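Local coordinates for TOG array regulator of axonemal microtubules protein 1 (Mus musculus, PDB 5DN7), which binds microtubules and promotes their polymerization through its TOG regions, takes part in ciliogenesis and is required for regulating cilium length, at residues Asp77-Phe80 with Lys81-His84; Leu116-Lys120 with Leu121-Gln125. All blocks are in the same frame, centred on the assembly; numbering follows the deposited sequence.

Interaction 1: Asp77-Phe80 with Lys81-His84; sequences DSNF and KVVH
The capped start of helix 80-97 joins Asn-79 to Lys-81, Val-82 and Val-83 in the turn between two helices of the second TOG region. Asn-79 sits at the N-cap: CG lies anti to the backbone N (chi1 173°), which swings the carboxamide over the first turn, and OD1 takes a weak capping bond from Lys-81 N at 3.2 Å. The backbone O of Asn-79 accepts from Val-83 N at 3.3 Å and more weakly from Val-82 N. One residue further along, His-84 N donates to Phe-80 O at 2.9 Å. On the other side of the amide from OD1, Asn-79 ND2 rests 3.3 Å from Val-82 CG2.

Val-82 crosses Asp-77 at about a right angle, its CG1 methyl 3.5 Å from Asp-77 OD2. The two carboxylate oxygens have separate tasks. OD1 uses its anti lone pair to accept from Asn-79 N at 2.9 Å, closing an Asx turn that sets up the capping residue, while OD2 forms a salt bridge with Arg-40. Val-83 turns CG2 to within 3.6 Å of Asp-77 O.

Phe-80 puts CG between its backbone N and carbonyl carbon (chi1 81°), folding the ring back over Lys-81. There Lys-81 CG makes a CH-pi contact over one face, 3.8 Å from the ring centroid, and the extended lysine chain continues past CZ. An Asx turn leading into an Asn N-cap is the motif here, opening the second helix of a predicted HEAT repeat in a TOG solenoid.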
loop_
_atom_site.group_PDB
_atom_site.type_symbol
_atom_site.label_atom_id
_atom_site.label_comp_id
_atom_site.label_asym_id
_atom_site.label_seq_id
_atom_site.Cartn_x
_atom_site.Cartn_y
_atom_site.Cartn_z
ATOM N N ASP A 77 -17.560 -6.419 -0.205
ATOM C CA ASP A 77 -18.285 -7.365 0.629
ATOM C C ASP A 77 -18.207 -7.006 2.107
ATOM O O ASP A 77 -17.153 -6.574 2.586
ATOM C CB ASP A 77 -17.743 -8.769 0.430
ATOM C CG ASP A 77 -18.809 -9.818 0.580
ATOM O OD1 ASP A 77 -19.162 -10.171 1.734
ATOM O OD2 ASP A 77 -19.299 -10.284 -0.469
ATOM N N SER A 78 -19.319 -7.185 2.821
ATOM C CA SER A 78 -19.341 -6.961 4.268
ATOM C C SER A 78 -18.589 -8.044 5.010
ATOM O O SER A 78 -18.138 -7.830 6.130
ATOM C CB SER A 78 -20.777 -6.890 4.804
ATOM O OG SER A 78 -21.447 -5.739 4.320
ATOM N N ASN A 79 -18.473 -9.210 4.385
ATOM C CA ASN A 79 -17.776 -10.330 4.980
ATOM C C ASN A 79 -16.282 -10.296 4.682
ATOM O O ASN A 79 -15.876 -10.492 3.541
ATOM C CB ASN A 79 -18.383 -11.641 4.484
ATOM C CG ASN A 79 -17.595 -12.852 4.927
ATOM O OD1 ASN A 79 -16.987 -12.855 6.000
ATOM N ND2 ASN A 79 -17.618 -13.904 4.115
ATOM N N PHE A 80 -15.468 -10.091 5.717
ATOM C CA PHE A 80 -14.029 -9.888 5.522
ATOM C C PHE A 80 -13.338 -11.105 4.942
ATOM O O PHE A 80 -12.238 -10.974 4.445
ATOM C CB PHE A 80 -13.324 -9.497 6.830
ATOM C CG PHE A 80 -13.009 -10.663 7.721
ATOM C CD1 PHE A 80 -13.959 -11.160 8.597
ATOM C CD2 PHE A 80 -11.757 -11.263 7.684
ATOM C CE1 PHE A 80 -13.663 -12.250 9.429
ATOM C CE2 PHE A 80 -11.455 -12.337 8.492
ATOM C CZ PHE A 80 -12.402 -12.835 9.372
ATOM N N LYS A 81 -13.959 -12.281 5.018
ATOM C CA LYS A 81 -13.335 -13.495 4.484
ATOM C C LYS A 81 -13.430 -13.523 2.957
ATOM O O LYS A 81 -12.525 -14.033 2.263
ATOM C CB LYS A 81 -13.982 -14.746 5.080
ATOM C CG LYS A 81 -13.885 -14.837 6.606
ATOM C CD LYS A 81 -14.797 -15.931 7.165
ATOM C CE LYS A 81 -14.548 -16.170 8.654
ATOM N NZ LYS A 81 -15.715 -16.822 9.332
ATOM N N VAL A 82 -14.531 -12.973 2.447
ATOM C CA VAL A 82 -14.685 -12.731 1.019
ATOM C C VAL A 82 -13.657 -11.704 0.555
ATOM O O VAL A 82 -12.992 -11.903 -0.447
ATOM C CB VAL A 82 -16.098 -12.238 0.664
ATOM C CG1 VAL A 82 -16.156 -11.819 -0.793
ATOM C CG2 VAL A 82 -17.116 -13.329 0.938
ATOM N N VAL A 83 -13.519 -10.616 1.303
ATOM C CA VAL A 83 -12.516 -9.617 0.977
ATOM C C VAL A 83 -11.125 -10.249 0.927
ATOM O O VAL A 83 -10.372 -10.031 -0.023
ATOM C CB VAL A 83 -12.526 -8.462 1.992
ATOM C CG1 VAL A 83 -11.391 -7.497 1.704
ATOM C CG2 VAL A 83 -13.859 -7.746 1.950
ATOM N N HIS A 84 -10.812 -11.061 1.938
ATOM C CA HIS A 84 -9.516 -11.723 2.039
ATOM C C HIS A 84 -9.256 -12.614 0.829
ATOM O O HIS A 84 -8.191 -12.517 0.189
ATOM C CB HIS A 84 -9.421 -12.548 3.336
ATOM C CG HIS A 84 -8.171 -13.367 3.432
ATOM N ND1 HIS A 84 -8.147 -14.722 3.172
ATOM C CD2 HIS A 84 -6.894 -13.015 3.720
ATOM C CE1 HIS A 84 -6.910 -15.170 3.304
ATOM N NE2 HIS A 84 -6.127 -14.156 3.635
#

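Interaction 2: Leu116-Lys120 with Leu121-Gln125; sequences LADNK and LVIKQ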
loop_
_atom_site.group_PDB
_atom_site.type_symbol
_atom_site.label_atom_id
_atom_site.label_comp_id
_atom_site.label_asym_id
_atom_site.label_seq_id
_atom_site.Cartn_x
_atom_site.Cartn_y
_atom_site.Cartn_z
ATOM N N LEU A 116 -7.553 -0.890 2.952
ATOM C CA LEU A 116 -6.665 -0.393 3.997
ATOM C C LEU A 116 -7.416 0.043 5.266
ATOM O O LEU A 116 -6.815 0.156 6.345
ATOM C CB LEU A 116 -5.846 0.775 3.486
ATOM C CG LEU A 116 -4.856 0.597 2.339
ATOM C CD1 LEU A 116 -4.135 1.919 2.188
ATOM C CD2 LEU A 116 -3.873 -0.535 2.591
ATOM N N ALA A 117 -8.712 0.323 5.125
ATOM C CA ALA A 117 -9.546 0.693 6.257
ATOM C C ALA A 117 -9.802 -0.499 7.154
ATOM O O ALA A 117 -10.215 -0.337 8.310
ATOM C CB ALA A 117 -10.873 1.268 5.783
ATOM N N ASP A 118 -9.569 -1.692 6.617
ATOM C CA ASP A 118 -9.902 -2.918 7.321
ATOM C C ASP A 118 -8.746 -3.345 8.217
ATOM O O ASP A 118 -7.672 -3.711 7.741
ATOM C CB ASP A 118 -10.262 -4.027 6.324
ATOM C CG ASP A 118 -10.716 -5.313 7.012
ATOM O OD1 ASP A 118 -10.776 -5.351 8.270
ATOM O OD2 ASP A 118 -11.036 -6.284 6.289
ATOM N N ASN A 119 -8.986 -3.300 9.519
ATOM C CA ASN A 119 -7.937 -3.420 10.505
ATOM C C ASN A 119 -7.591 -4.874 10.838
ATOM O O ASN A 119 -7.374 -5.210 11.998
ATOM C CB ASN A 119 -8.364 -2.681 11.784
ATOM C CG ASN A 119 -7.208 -2.433 12.722
ATOM O OD1 ASN A 119 -6.101 -2.128 12.278
ATOM N ND2 ASN A 119 -7.442 -2.594 14.029
ATOM N N LYS A 120 -7.557 -5.743 9.836
ATOM C CA LYS A 120 -7.340 -7.158 10.111
ATOM C C LYS A 120 -6.015 -7.629 9.548
ATOM O O LYS A 120 -5.650 -7.300 8.413
ATOM C CB LYS A 120 -8.493 -8.006 9.561
ATOM C CG LYS A 120 -9.824 -7.731 10.275
ATOM C CD LYS A 120 -10.946 -8.580 9.711
ATOM C CE LYS A 120 -12.254 -8.406 10.516
ATOM N NZ LYS A 120 -12.773 -7.007 10.501
ATOM N N LEU A 121 -5.298 -8.403 10.353
ATOM C CA LEU A 121 -3.997 -8.873 9.958
ATOM C C LEU A 121 -4.034 -9.714 8.676
ATOM O O LEU A 121 -3.138 -9.577 7.854
ATOM C CB LEU A 121 -3.352 -9.655 11.111
ATOM C CG LEU A 121 -1.927 -10.179 10.936
ATOM C CD1 LEU A 121 -1.157 -10.159 12.272
ATOM C CD2 LEU A 121 -1.951 -11.606 10.366
ATOM N N VAL A 122 -5.026 -10.581 8.476
ATOM C CA VAL A 122 -5.006 -11.400 7.239
ATOM C C VAL A 122 -5.114 -10.506 5.970
ATOM O O VAL A 122 -4.402 -10.687 4.935
ATOM C CB VAL A 122 -6.134 -12.484 7.240
ATOM C CG1 VAL A 122 -5.746 -13.684 8.120
ATOM C CG2 VAL A 122 -7.449 -11.900 7.670
ATOM N N ILE A 123 -5.963 -9.491 6.098
ATOM C CA ILE A 123 -6.129 -8.491 5.067
ATOM C C ILE A 123 -4.807 -7.781 4.793
ATOM O O ILE A 123 -4.333 -7.787 3.665
ATOM C CB ILE A 123 -7.221 -7.481 5.457
ATOM C CG1 ILE A 123 -8.569 -8.192 5.509
ATOM C CG2 ILE A 123 -7.267 -6.316 4.484
ATOM C CD1 ILE A 123 -8.801 -9.112 4.346
ATOM N N LYS A 124 -4.217 -7.196 5.832
ATOM C CA LYS A 124 -2.931 -6.514 5.730
ATOM C C LYS A 124 -1.825 -7.404 5.122
ATOM O O LYS A 124 -1.007 -6.922 4.330
ATOM C CB LYS A 124 -2.502 -6.000 7.103
ATOM C CG LYS A 124 -1.154 -5.315 7.087
ATOM C CD LYS A 124 -0.859 -4.607 8.403
ATOM C CE LYS A 124 0.618 -4.216 8.455
ATOM N NZ LYS A 124 1.096 -3.822 9.836
ATOM N N GLN A 125 -1.816 -8.694 5.455
ATOM C CA GLN A 125 -0.897 -9.636 4.808
ATOM C C GLN A 125 -1.059 -9.566 3.287
ATOM O O GLN A 125 -0.078 -9.372 2.528
ATOM C CB GLN A 125 -1.139 -11.075 5.267
ATOM C CG GLN A 125 -0.437 -11.466 6.540
ATOM C CD GLN A 125 -0.855 -12.844 7.033
ATOM O OE1 GLN A 125 -1.735 -13.487 6.447
ATOM N NE2 GLN A 125 -0.248 -13.292 8.131
#
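Ile-123 lays its CG1 against the carboxylate of Asp-118, with OD2 only 3.2 Å from CG1, and the two side chains cross roughly at right angles. Asp-118 CG stands anti to its own N (chi1 -176°), which carries the carboxylate toward the first turn of helix 121-138. Ile-123 CB also lies 3.4 Å from Lys-120 O, and CG1 is 4.1 Å from Lys-120 CB. At the N-cap position, Lys-120 O accepts from Lys-124 N at 3.0 Å, a straight bond (177°) that starts the helical pattern.

Further out, the Lys-120 chain runs extended and then bends at chi4 (61°), bringing NZ to Asp-118 OD1 in a salt bridge at 3.4 Å whose hydrogen bond is weak. Lys-120 N, in turn, bonds weakly to Asp-118 O. Replacing Ile-123 by alanine would probably leave a gap beside the Asp-118 carboxylate and Lys-120 CB. Beyond this turn, Lys-124 makes a cation-pi contact with Phe-258, and Gln-125 NE2 is hydrogen-bonded to Gln-256. The whole is a helix N-terminus entered from a short interhelical loop, within a predicted HEAT repeat of the TOG solenoid.

How the interactions relate
Interactions 1 and 2 are the corresponding turns of successive predicted HEAT repeats, each leading into the second helix, with centres about 11 Å apart. They touch directly: Lys-120 CD packs 3.5 Å from Phe-80 CD2, and Ile-123 CD1 lies 3.6 Å from His-84 CA, so helices 80-97 and 121-138 meet at their starts. Interaction 1 is partly buried and ties back through Asp-77 to Arg-40 of helix 40-52. Interaction 2 is more a surface contact, with Ile-123 its buried element. Their polar chemistry differs too: an asparagine side chain caps the first helix, whereas at the second turn a lysine occupies the cap position and pairs with an aspartate.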